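Multifunctional non-homologous end joining DNA repair protein LigD (Mycobacterium tuberculosis, PDB 2IRU) probably repairs DNA double-strand breaks together with Ku by non-homologous end joining, this chain being its manganese-dependent primase-like polymerase domain, which extends DNA ends and fills gaps. Local coordinates at residues Lys69-Ser74 and Thr92-Asp97; Gly132-Leu137 and Thr184-Pro189; Ala153-Ala158 and Gln208-Leu213; Ser175-Leu180 and Arg247-Pro252. All blocks are in the same frame, centred on the assembly; numbering follows the deposited sequence.

All four contacts lie within the LigD primase-polymerase domain. Contacts 2, 3 and 4 interlock along the chain, their segments alternating, whereas contact 1 closes before contact 2 opens. Contact 4 joins two loops of the predicted nucleotide site; strand 180-186 starts in its first segment and runs on into contact 2. The centres of contact 2 and contact 4 are about 26 Å apart, on opposite sides of the chain's centre. Contact 3 backs this region: Ala156 CB packs 3.6 Å from Leu180 CD2 of contact 4. Contact 1, by the predicted DNA-binding residues 66-70, has its centre about 24 Å from that of contact 4 and about 39 Å from that of contact 3.

Contact 1 (Lys69-Ser74 and Thr92-Asp97); sequences KQLALS and TYPIID
Two hydrogen bonds of opposite direction tie Gln70 and Leu71 to the backbone of Thr92. The Thr92 backbone N donates to the side-chain OE1 of Gln70 at 2.8 Å, nearly straight at hydrogen (166°) but from above the amide plane. One residue on, Leu71 N donates to Thr92 O, also at 2.8 Å, and Gln70 CA adds a CA-H...O contact to the same oxygen. Gln70 suits its place because a bend at chi2 (79°) folds its amide back onto the strand, where it imitates a backbone partner. Water 1 accepts from Gln70 NE2 at 3.3 Å and lies 2.6 Å from Thr92 OG1; that hydroxyl also bonds to Thr83 on the adjoining strand.

Two apolar contacts accompany these bonds. Lys69 runs alongside the Tyr93 ring, its CB 3.6 Å from Tyr93 CE1, and its extended methylenes carry on to the phenol oxygen. Only at chi4 does the chain bend, and its ammonium bonds to Thr53. Leu71 brings both methyls onto the Pro94 ring, with CD1 3.9 Å from Pro94 CB. Leu71 also touches Trp104 of helix 99-107.

Arg54 of strand 53-56 also grips the loop, its NH1 and NH2 bonding to the carbonyls of Lys69 and Gln70. The loop after strand 66-68 is thus fastened to strand 91-95 of the two-stranded antiparallel sheet 80-84/91-95, at a place where residues 66-70 are predicted to meet target DNA in this primase-polymerase domain.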
loop_
_atom_site.group_PDB
_atom_site.type_symbol
_atom_site.label_atom_id
_atom_site.label_comp_id
_atom_site.label_asym_id
_atom_site.label_seq_id
_atom_site.Cartn_x
_atom_site.Cartn_y
_atom_site.Cartn_z
ATOM N N LYS A 69 -8.995 -7.202 10.389
ATOM C CA LYS A 69 -8.322 -6.068 11.021
ATOM C C LYS A 69 -7.844 -6.475 12.410
ATOM O O LYS A 69 -6.634 -6.582 12.655
ATOM C CB LYS A 69 -9.247 -4.848 11.082
ATOM C CG LYS A 69 -9.510 -4.307 9.701
ATOM C CD LYS A 69 -10.533 -3.158 9.726
ATOM C CE LYS A 69 -10.668 -2.554 8.314
ATOM N NZ LYS A 69 -9.396 -1.863 7.883
ATOM N N GLN A 70 -8.786 -6.734 13.311
ATOM C CA GLN A 70 -8.387 -7.236 14.636
ATOM C C GLN A 70 -7.411 -8.442 14.499
ATOM O O GLN A 70 -7.540 -9.284 13.593
ATOM C CB GLN A 70 -9.633 -7.667 15.433
ATOM C CG GLN A 70 -9.376 -8.164 16.859
ATOM C CD GLN A 70 -9.144 -7.056 17.871
ATOM O OE1 GLN A 70 -9.471 -5.908 17.625
ATOM N NE2 GLN A 70 -8.625 -7.422 19.056
ATOM N N LEU A 71 -6.436 -8.498 15.404
ATOM C CA LEU A 71 -5.498 -9.610 15.486
ATOM C C LEU A 71 -6.092 -10.705 16.377
ATOM O O LEU A 71 -6.169 -10.532 17.590
ATOM C CB LEU A 71 -4.137 -9.147 16.053
ATOM C CG LEU A 71 -3.035 -10.238 15.939
ATOM C CD1 LEU A 71 -2.829 -10.802 14.514
ATOM C CD2 LEU A 71 -1.701 -9.713 16.490
ATOM N N ALA A 72 -6.439 -11.827 15.758
ATOM C CA ALA A 72 -7.068 -12.956 16.473
ATOM C C ALA A 72 -6.130 -13.537 17.541
ATOM O O ALA A 72 -4.880 -13.568 17.317
ATOM C CB ALA A 72 -7.462 -14.048 15.495
ATOM N N LEU A 73 -6.695 -14.016 18.666
ATOM C CA LEU A 73 -5.854 -14.660 19.693
ATOM C C LEU A 73 -5.061 -15.870 19.157
ATOM O O LEU A 73 -3.991 -16.237 19.687
ATOM C CB LEU A 73 -6.681 -15.071 20.927
ATOM C CG LEU A 73 -5.937 -15.451 22.209
ATOM C CD1 LEU A 73 -5.212 -14.226 22.769
ATOM C CD2 LEU A 73 -6.936 -15.936 23.248
ATOM N N SER A 74 -5.584 -16.512 18.116
ATOM C CA SER A 74 -4.921 -17.668 17.518
ATOM C C SER A 74 -3.607 -17.297 16.783
ATOM O O SER A 74 -2.800 -18.192 16.437
ATOM C CB SER A 74 -5.896 -18.344 16.565
ATOM O OG SER A 74 -6.237 -17.469 15.511
ATOM N N THR A 92 -7.498 -3.910 17.836
ATOM C CA THR A 92 -6.083 -4.135 18.060
ATOM C C THR A 92 -5.513 -4.824 16.818
ATOM O O THR A 92 -5.955 -5.895 16.453
ATOM C CB THR A 92 -5.853 -5.022 19.312
ATOM O OG1 THR A 92 -6.367 -4.346 20.474
ATOM C CG2 THR A 92 -4.367 -5.304 19.462
ATOM N N TYR A 93 -4.584 -4.171 16.136
ATOM C CA TYR A 93 -4.008 -4.678 14.888
ATOM C C TYR A 93 -2.621 -5.269 15.072
ATOM O O TYR A 93 -1.910 -4.819 15.963
ATOM C CB TYR A 93 -3.797 -3.516 13.922
ATOM C CG TYR A 93 -5.017 -2.864 13.343
ATOM C CD1 TYR A 93 -5.423 -3.190 12.041
ATOM C CD2 TYR A 93 -5.706 -1.866 14.059
ATOM C CE1 TYR A 93 -6.510 -2.536 11.455
ATOM C CE2 TYR A 93 -6.805 -1.225 13.484
ATOM C CZ TYR A 93 -7.187 -1.577 12.189
ATOM O OH TYR A 93 -8.263 -0.923 11.610
ATOM N N PRO A 94 -2.189 -6.193 14.158
ATOM C CA PRO A 94 -0.779 -6.600 14.163
ATOM C C PRO A 94 0.017 -5.455 13.534
ATOM O O PRO A 94 -0.529 -4.686 12.754
ATOM C CB PRO A 94 -0.737 -7.806 13.211
ATOM C CG PRO A 94 -1.950 -7.624 12.284
ATOM C CD PRO A 94 -2.960 -6.767 13.034
ATOM N N ILE A 95 1.264 -5.319 13.919
ATOM C CA ILE A 95 2.216 -4.433 13.222
ATOM C C ILE A 95 3.263 -5.418 12.683
ATOM O O ILE A 95 3.861 -6.152 13.442
ATOM C CB ILE A 95 2.867 -3.434 14.202
ATOM C CG1 ILE A 95 1.816 -2.485 14.813
ATOM C CG2 ILE A 95 4.059 -2.677 13.502
ATOM C CD1 ILE A 95 2.323 -1.798 16.046
ATOM N N ILE A 96 3.466 -5.420 11.375
ATOM C CA ILE A 96 4.419 -6.350 10.766
ATOM C C ILE A 96 5.738 -5.619 10.677
ATOM O O ILE A 96 5.817 -4.572 10.033
ATOM C CB ILE A 96 3.914 -6.786 9.373
ATOM C CG1 ILE A 96 2.513 -7.443 9.508
ATOM C CG2 ILE A 96 4.937 -7.665 8.687
ATOM C CD1 ILE A 96 2.439 -8.711 10.366
ATOM N N ASP A 97 6.746 -6.151 11.376
ATOM C CA ASP A 97 8.013 -5.427 11.565
ATOM C C ASP A 97 9.216 -6.362 11.556
ATOM O O ASP A 97 10.318 -5.965 11.953
ATOM C CB ASP A 97 7.973 -4.557 12.847
ATOM C CG ASP A 97 7.637 -5.360 14.107
ATOM O OD1 ASP A 97 7.651 -6.626 14.074
ATOM O OD2 ASP A 97 7.364 -4.708 15.168
HETATM O O HOH W 1 -8.960 -4.667 20.819
#

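Contact 2 (Gly132-Leu137 and Thr184-Pro189)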
loop_
_atom_site.group_PDB
_atom_site.type_symbol
_atom_site.label_atom_id
_atom_site.label_comp_id
_atom_site.label_asym_id
_atom_site.label_seq_id
_atom_site.Cartn_x
_atom_site.Cartn_y
_atom_site.Cartn_z
ATOM N N GLY A 132 -0.223 8.148 15.793
ATOM C CA GLY A 132 0.521 9.390 15.741
ATOM C C GLY A 132 0.215 10.100 14.418
ATOM O O GLY A 132 -0.734 9.745 13.713
ATOM N N PRO A 133 1.029 11.102 14.067
ATOM C CA PRO A 133 0.832 11.897 12.858
ATOM C C PRO A 133 1.025 11.108 11.556
ATOM O O PRO A 133 1.616 10.005 11.532
ATOM C CB PRO A 133 1.917 12.978 12.986
ATOM C CG PRO A 133 2.266 12.999 14.419
ATOM C CD PRO A 133 2.203 11.567 14.818
ATOM N N ALA A 134 0.497 11.669 10.472
ATOM C CA ALA A 134 0.812 11.160 9.159
ATOM C C ALA A 134 2.299 11.386 8.894
ATOM O O ALA A 134 2.839 12.459 9.210
ATOM C CB ALA A 134 -0.053 11.855 8.094
ATOM N N THR A 135 2.968 10.377 8.327
ATOM C CA THR A 135 4.387 10.503 7.996
ATOM C C THR A 135 4.603 10.800 6.510
ATOM O O THR A 135 5.681 11.249 6.107
ATOM C CB THR A 135 5.185 9.230 8.336
ATOM O OG1 THR A 135 4.797 8.175 7.468
ATOM C CG2 THR A 135 5.014 8.822 9.840
ATOM N N ARG A 136 3.578 10.533 5.710
ATOM C CA ARG A 136 3.644 10.687 4.236
ATOM C C ARG A 136 2.243 10.922 3.730
ATOM O O ARG A 136 1.271 10.606 4.438
ATOM C CB ARG A 136 4.217 9.389 3.623
ATOM C CG ARG A 136 3.344 8.151 3.808
ATOM C CD ARG A 136 4.133 6.860 3.577
ATOM N NE ARG A 136 3.224 5.715 3.600
ATOM C CZ ARG A 136 3.557 4.450 3.868
ATOM N NH1 ARG A 136 4.814 4.117 4.171
ATOM N NH2 ARG A 136 2.605 3.513 3.846
ATOM N N LEU A 137 2.123 11.504 2.526
ATOM C CA LEU A 137 0.841 11.555 1.818
ATOM C C LEU A 137 0.729 10.422 0.791
ATOM O O LEU A 137 1.726 9.968 0.220
ATOM C CB LEU A 137 0.666 12.894 1.062
ATOM C CG LEU A 137 0.831 14.237 1.774
ATOM C CD1 LEU A 137 0.633 15.395 0.768
ATOM C CD2 LEU A 137 -0.139 14.347 2.922
ATOM N N THR A 184 4.413 10.652 -0.889
ATOM C CA THR A 184 5.295 11.780 -0.632
ATOM C C THR A 184 5.614 11.843 0.874
ATOM O O THR A 184 4.706 12.011 1.698
ATOM C CB THR A 184 4.662 13.089 -1.081
ATOM O OG1 THR A 184 4.321 12.989 -2.483
ATOM C CG2 THR A 184 5.662 14.207 -0.816
ATOM N N PRO A 185 6.891 11.705 1.243
ATOM C CA PRO A 185 7.156 11.819 2.689
ATOM C C PRO A 185 7.054 13.283 3.145
ATOM O O PRO A 185 7.450 14.212 2.410
ATOM C CB PRO A 185 8.579 11.280 2.835
ATOM C CG PRO A 185 9.220 11.545 1.498
ATOM C CD PRO A 185 8.118 11.489 0.459
ATOM N N LEU A 186 6.517 13.467 4.350
ATOM C CA LEU A 186 6.342 14.799 4.936
ATOM C C LEU A 186 7.602 15.279 5.643
ATOM O O LEU A 186 8.218 14.533 6.413
ATOM C CB LEU A 186 5.132 14.803 5.888
ATOM C CG LEU A 186 3.738 14.573 5.249
ATOM C CD1 LEU A 186 2.646 14.430 6.320
ATOM C CD2 LEU A 186 3.324 15.617 4.194
ATOM N N ASP A 187 7.988 16.524 5.361
ATOM C CA ASP A 187 9.070 17.180 6.094
ATOM C C ASP A 187 8.687 17.361 7.550
ATOM O O ASP A 187 9.439 16.984 8.452
ATOM C CB ASP A 187 9.410 18.538 5.466
ATOM C CG ASP A 187 10.375 18.415 4.299
ATOM O OD1 ASP A 187 10.696 17.267 3.894
ATOM O OD2 ASP A 187 10.823 19.471 3.808
ATOM N N GLU A 188 7.525 17.960 7.781
ATOM C CA GLU A 188 7.067 18.176 9.152
ATOM C C GLU A 188 5.811 17.355 9.442
ATOM O O GLU A 188 4.930 17.225 8.575
ATOM C CB GLU A 188 6.895 19.668 9.489
ATOM C CG GLU A 188 6.140 20.508 8.466
ATOM C CD GLU A 188 6.058 21.975 8.859
ATOM O OE1 GLU A 188 5.008 22.607 8.595
ATOM O OE2 GLU A 188 7.041 22.504 9.431
ATOM N N PRO A 189 5.735 16.790 10.661
ATOM C CA PRO A 189 4.595 15.963 11.031
ATOM C C PRO A 189 3.284 16.741 11.014
ATOM O O PRO A 189 3.241 17.928 11.395
ATOM C CB PRO A 189 4.938 15.483 12.451
ATOM C CG PRO A 189 5.990 16.414 12.966
ATOM C CD PRO A 189 6.732 16.899 11.749
HETATM O O HOH W 2 7.717 12.255 7.781
#
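Arg136 and Pro185 face each other as an antiparallel non-hydrogen-bonded pair, their CA atoms only 4.0 Å apart. Hydrogen bonds flank this pair: Leu137 and Thr184 exchange two, from Leu137 N to Thr184 O (2.8 Å) and from Thr184 N to Leu137 O, while Leu186 N donates to Thr135 O at 3.0 Å, almost straight at 172°. Proline, lacking an N-H, suits this non-hydrogen-bonded position. The chain turns corners at Arg136 and at Asp187-Glu188, the strands meet at 139°, and water 2 donates to both Thr135 O and Leu186 O beside the last direct bond.

Among the side chains, Leu186 CD2 meets Leu137 CG at 3.7 Å, the two leucines crossing at about a right angle, and Leu186 CD1 reaches Ala134 CB at 4.1 Å; small Ala134 leaves room for that branch. Farther out the rings of Pro133 and Pro189 lie side by side, CB to CB 4.0 Å. Arg136 touches Pro185 with its CB; its extended chain leads away to Gln117 and a salt bridge with Asp291.

Leu137 also packs on Ala195 and Leu198 of helix 192-209. The contact is an antiparallel pairing of strands 129-143 and 180-186 in the mixed, helix-backed sheet of the primase-polymerase fold.

Contact 3 (Ala153-Ala158 and Gln208-Leu213)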
loop_
_atom_site.group_PDB
_atom_site.type_symbol
_atom_site.label_atom_id
_atom_site.label_comp_id
_atom_site.label_asym_id
_atom_site.label_seq_id
_atom_site.Cartn_x
_atom_site.Cartn_y
_atom_site.Cartn_z
ATOM N N ALA A 153 0.064 9.308 -16.768
ATOM C CA ALA A 153 1.449 9.688 -16.491
ATOM C C ALA A 153 1.591 11.187 -16.382
ATOM O O ALA A 153 2.270 11.676 -15.475
ATOM C CB ALA A 153 2.394 9.142 -17.591
ATOM N N GLU A 154 0.978 11.913 -17.330
ATOM C CA GLU A 154 1.008 13.365 -17.312
ATOM C C GLU A 154 0.371 13.866 -16.028
ATOM O O GLU A 154 0.901 14.788 -15.403
ATOM C CB GLU A 154 0.298 13.974 -18.519
ATOM C CG GLU A 154 0.190 15.499 -18.407
ATOM C CD GLU A 154 -0.509 16.169 -19.596
ATOM O OE1 GLU A 154 -0.998 15.467 -20.507
ATOM O OE2 GLU A 154 -0.557 17.419 -19.592
ATOM N N VAL A 155 -0.760 13.263 -15.638
ATOM C CA VAL A 155 -1.420 13.664 -14.394
ATOM C C VAL A 155 -0.493 13.365 -13.197
ATOM O O VAL A 155 -0.328 14.215 -12.325
ATOM C CB VAL A 155 -2.842 13.052 -14.230
ATOM C CG1 VAL A 155 -3.440 13.372 -12.838
ATOM C CG2 VAL A 155 -3.777 13.571 -15.362
ATOM N N ALA A 156 0.139 12.190 -13.169
ATOM C CA ALA A 156 1.101 11.910 -12.079
ATOM C C ALA A 156 2.238 12.931 -11.985
ATOM O O ALA A 156 2.573 13.399 -10.871
ATOM C CB ALA A 156 1.651 10.478 -12.176
ATOM N N ARG A 157 2.812 13.268 -13.143
ATOM C CA ARG A 157 3.917 14.230 -13.209
ATOM C C ARG A 157 3.440 15.600 -12.738
ATOM O O ARG A 157 4.191 16.352 -12.112
ATOM C CB ARG A 157 4.548 14.269 -14.609
ATOM C CG ARG A 157 5.362 13.013 -14.972
ATOM C CD ARG A 157 6.120 13.183 -16.293
ATOM N NE ARG A 157 5.232 13.599 -17.373
ATOM C CZ ARG A 157 4.631 12.772 -18.226
ATOM N NH1 ARG A 157 4.822 11.460 -18.144
ATOM N NH2 ARG A 157 3.850 13.282 -19.184
ATOM N N ALA A 158 2.178 15.918 -13.029
ATOM C CA ALA A 158 1.578 17.169 -12.561
ATOM C C ALA A 158 1.396 17.226 -11.046
ATOM O O ALA A 158 1.636 18.276 -10.417
ATOM C CB ALA A 158 0.271 17.432 -13.297
ATOM N N GLN A 208 -8.322 22.382 -11.040
ATOM C CA GLN A 208 -8.429 23.746 -11.573
ATOM C C GLN A 208 -7.549 23.949 -12.823
ATOM O O GLN A 208 -7.956 24.613 -13.802
ATOM C CB GLN A 208 -8.028 24.708 -10.459
ATOM C CG GLN A 208 -8.143 26.154 -10.745
ATOM C CD GLN A 208 -7.856 26.982 -9.496
ATOM O OE1 GLN A 208 -7.757 26.439 -8.386
ATOM N NE2 GLN A 208 -7.715 28.290 -9.671
ATOM N N ALA A 209 -6.344 23.376 -12.762
ATOM C CA ALA A 209 -5.341 23.484 -13.810
ATOM C C ALA A 209 -5.685 22.677 -15.068
ATOM O O ALA A 209 -5.446 23.150 -16.172
ATOM C CB ALA A 209 -3.967 23.067 -13.282
ATOM N N MET A 210 -6.236 21.473 -14.906
ATOM C CA MET A 210 -6.600 20.649 -16.065
ATOM C C MET A 210 -7.966 20.039 -15.845
ATOM O O MET A 210 -8.075 18.813 -15.711
ATOM C CB MET A 210 -5.650 19.476 -16.306
ATOM C CG MET A 210 -4.205 19.643 -16.013
ATOM S SD MET A 210 -3.440 18.046 -15.585
ATOM C CE MET A 210 -1.772 18.559 -15.903
ATOM N N PRO A 211 -9.020 20.877 -15.836
ATOM C CA PRO A 211 -10.328 20.265 -15.515
ATOM C C PRO A 211 -10.854 19.242 -16.548
ATOM O O PRO A 211 -11.694 18.416 -16.191
ATOM C CB PRO A 211 -11.252 21.478 -15.391
ATOM C CG PRO A 211 -10.601 22.510 -16.340
ATOM C CD PRO A 211 -9.132 22.333 -16.045
ATOM N N ALA A 212 -10.340 19.246 -17.781
ATOM C CA ALA A 212 -10.724 18.237 -18.783
ATOM C C ALA A 212 -10.124 16.858 -18.482
ATOM O O ALA A 212 -10.643 15.825 -18.953
ATOM C CB ALA A 212 -10.270 18.680 -20.162
ATOM N N LEU A 213 -9.043 16.848 -17.692
ATOM C CA LEU A 213 -8.213 15.642 -17.538
ATOM C C LEU A 213 -8.201 15.083 -16.133
ATOM O O LEU A 213 -7.856 13.907 -15.916
ATOM C CB LEU A 213 -6.768 15.962 -17.937
ATOM C CG LEU A 213 -6.591 16.651 -19.290
ATOM C CD1 LEU A 213 -5.131 16.930 -19.588
ATOM C CD2 LEU A 213 -7.244 15.847 -20.438
#
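Met210 reaches across to helix 149-164 and sets its terminal methyl against Ala158, with CE 3.5 Å from Ala158 CB, a tight fit for two carbons. The same methyl lies 4.0 Å from Glu154 OE2, one helical turn earlier, so CE meets the helix at two residues spaced i and i+4. Val155 faces the loop from the adjacent side of the helix: its CG2 is 4.5 Å from Met210 SD and 4.1 Å from Leu213 O. Leu213 makes a looser approach, its CD1 4.5 Å from Glu154 OE1. No hydrogen bond crosses the interface.

Alanine at 158 keeps the helix surface low enough for a methyl to settle on it, and the long, unbranched methionine, extended beyond CG, spans the space between backbones whose nearest CA atoms, those of Val155 and Leu213, are 7.7 Å apart. In the fold this joins two helices that pack beside the mixed sheet of the primase-polymerase domain: 149-164 meets the chain just where helix 192-209 ends.

Met210 is the first residue to leave helical angles there, and the turn that follows is held by Leu213 N donating to Met210 O at 3.0 Å. Farther out, Leu206 of helix 192-209 touches both Val155 and Ala158. Val227 and Val229 of strand 227-230 support Val155 from the sheet, and the backbone of Leu213 pairs with that of Val227.

Contact 4 (Ser175-Leu180 and Arg247-Pro252)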
loop_
_atom_site.group_PDB
_atom_site.type_symbol
_atom_site.label_atom_id
_atom_site.label_comp_id
_atom_site.label_asym_id
_atom_site.label_seq_id
_atom_site.Cartn_x
_atom_site.Cartn_y
_atom_site.Cartn_z
ATOM N N SER A 175 -0.249 0.184 -8.671
ATOM C CA SER A 175 -1.002 -0.497 -7.595
ATOM C C SER A 175 -1.111 -2.004 -7.737
ATOM O O SER A 175 -1.487 -2.660 -6.756
ATOM C CB SER A 175 -2.440 0.053 -7.510
ATOM O OG SER A 175 -3.200 -0.392 -8.602
ATOM N N GLY A 176 -0.830 -2.569 -8.923
ATOM C CA GLY A 176 -1.058 -3.996 -9.199
ATOM C C GLY A 176 -2.452 -4.282 -9.727
ATOM O O GLY A 176 -2.719 -5.359 -10.232
ATOM N N SER A 177 -3.339 -3.297 -9.593
ATOM C CA SER A 177 -4.705 -3.393 -10.090
ATOM C C SER A 177 -4.867 -2.514 -11.317
ATOM O O SER A 177 -4.549 -2.936 -12.422
ATOM C CB SER A 177 -5.692 -2.996 -8.981
ATOM O OG SER A 177 -5.682 -3.973 -7.968
ATOM N N LYS A 178 -5.337 -1.292 -11.101
ATOM C CA LYS A 178 -5.604 -0.310 -12.148
ATOM C C LYS A 178 -5.009 1.042 -11.703
ATOM O O LYS A 178 -4.513 1.844 -12.514
ATOM C CB LYS A 178 -7.121 -0.178 -12.321
ATOM C CG LYS A 178 -7.580 0.874 -13.344
ATOM C CD LYS A 178 -9.040 0.650 -13.778
ATOM C CE LYS A 178 -10.037 1.105 -12.705
ATOM N NZ LYS A 178 -11.416 0.666 -13.060
ATOM N N GLY A 179 -5.049 1.276 -10.398
ATOM C CA GLY A 179 -4.558 2.534 -9.833
ATOM C C GLY A 179 -3.074 2.758 -10.074
ATOM O O GLY A 179 -2.321 1.847 -10.454
ATOM N N LEU A 180 -2.692 4.015 -9.974
ATOM C CA LEU A 180 -1.319 4.403 -9.765
ATOM C C LEU A 180 -1.340 5.150 -8.424
ATOM O O LEU A 180 -2.126 6.090 -8.289
ATOM C CB LEU A 180 -0.896 5.353 -10.896
ATOM C CG LEU A 180 0.470 6.017 -10.795
ATOM C CD1 LEU A 180 1.561 4.957 -10.740
ATOM C CD2 LEU A 180 0.699 6.967 -11.971
ATOM N N ARG A 247 -1.327 -8.652 -4.939
ATOM C CA ARG A 247 -2.745 -8.366 -5.121
ATOM C C ARG A 247 -3.507 -9.663 -5.323
ATOM O O ARG A 247 -3.041 -10.598 -6.020
ATOM C CB ARG A 247 -2.968 -7.461 -6.341
ATOM C CG ARG A 247 -2.219 -6.109 -6.299
ATOM C CD ARG A 247 -2.444 -5.347 -4.991
ATOM N NE ARG A 247 -3.840 -5.180 -4.646
ATOM C CZ ARG A 247 -4.550 -4.086 -4.896
ATOM N NH1 ARG A 247 -3.983 -3.027 -5.476
ATOM N NH2 ARG A 247 -5.817 -4.022 -4.505
ATOM N N GLY A 248 -4.715 -9.699 -4.770
ATOM C CA GLY A 248 -5.586 -10.881 -4.926
ATOM C C GLY A 248 -6.399 -10.699 -6.186
ATOM O O GLY A 248 -7.565 -10.268 -6.161
ATOM N N ARG A 249 -5.733 -10.924 -7.296
ATOM C CA ARG A 249 -6.290 -10.695 -8.627
ATOM C C ARG A 249 -5.981 -11.940 -9.424
ATOM O O ARG A 249 -5.301 -12.860 -8.938
ATOM C CB ARG A 249 -5.640 -9.463 -9.268
ATOM C CG ARG A 249 -6.130 -8.138 -8.685
ATOM C CD ARG A 249 -5.681 -6.958 -9.497
ATOM N NE ARG A 249 -6.274 -6.889 -10.843
ATOM C CZ ARG A 249 -7.490 -6.411 -11.124
ATOM N NH1 ARG A 249 -8.295 -5.972 -10.161
ATOM N NH2 ARG A 249 -7.914 -6.382 -12.384
ATOM N N THR A 250 -6.476 -11.983 -10.656
ATOM C CA THR A 250 -6.244 -13.173 -11.487
ATOM C C THR A 250 -4.768 -13.560 -11.610
ATOM O O THR A 250 -4.447 -14.771 -11.641
ATOM C CB THR A 250 -6.901 -13.042 -12.881
ATOM O OG1 THR A 250 -6.306 -11.958 -13.615
ATOM C CG2 THR A 250 -8.389 -12.825 -12.703
ATOM N N HIS A 251 -3.890 -12.547 -11.744
ATOM C CA HIS A 251 -2.452 -12.785 -11.728
ATOM C C HIS A 251 -1.853 -12.213 -10.456
ATOM O O HIS A 251 -2.349 -11.222 -9.942
ATOM C CB HIS A 251 -1.753 -12.092 -12.909
ATOM C CG HIS A 251 -2.045 -12.741 -14.225
ATOM N ND1 HIS A 251 -1.324 -12.466 -15.367
ATOM C CD2 HIS A 251 -2.958 -13.670 -14.575
ATOM C CE1 HIS A 251 -1.795 -13.189 -16.369
ATOM N NE2 HIS A 251 -2.786 -13.932 -15.910
ATOM N N PRO A 252 -0.748 -12.787 -9.987
ATOM C CA PRO A 252 -0.034 -12.292 -8.804
ATOM C C PRO A 252 0.759 -11.023 -9.078
ATOM O O PRO A 252 2.007 -11.025 -9.093
ATOM C CB PRO A 252 0.893 -13.457 -8.460
ATOM C CG PRO A 252 1.143 -14.129 -9.754
ATOM C CD PRO A 252 -0.125 -14.007 -10.542
HETATM O O HOH W 3 -8.261 -6.077 -7.104
#
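Arg247 turns one edge of its guanidinium to Ser175 and one face to Ser177. At the edge, in the guanidinium plane, Arg247 NH1 donates to Ser175 O at 2.8 Å, although it approaches from above the plane of that carbonyl. Over the face sits Ser177 OG, offset toward the rim; its 3.2 Å separation from Arg247 NH1 has too poor an angle for a hydrogen bond. Arg249 lays a face of its own guanidinium over Ser177 CA, while its NH1 donates in plane to water 3 at 3.1 Å.

These loops belong to the predicted nucleotide-binding site of the primase-polymerase domain, where residues 175-181 and Arg247 probably bind the incoming nucleotide, as in related enzymes. Arginine fits position 247, since its positive charge would suit an anionic nucleotide. Arg247 folds at both chi2 and chi3 (-51° and -52°), which brings its head back to the serine loop, and a salt bridge from its NE to Glu112 fixes the other side of the group.

The chain of Arg247 passes close over Gly176, its CG 3.8 Å from Gly176 CA. Glycine is suited here twice over: a side chain would collide with that CG, and the positive phi (89°) would press a CB against the preceding carbonyl. Arg249 CD rests 3.4 Å from Gly176 O.

Ser175 shapes its own loop through an ST turn, with Ser177 N donating to Ser175 OG. That hydroxyl in turn donates to Gly179 O at 3.0 Å, and Ser175 N reaches the same oxygen from the same face of its carbonyl plane.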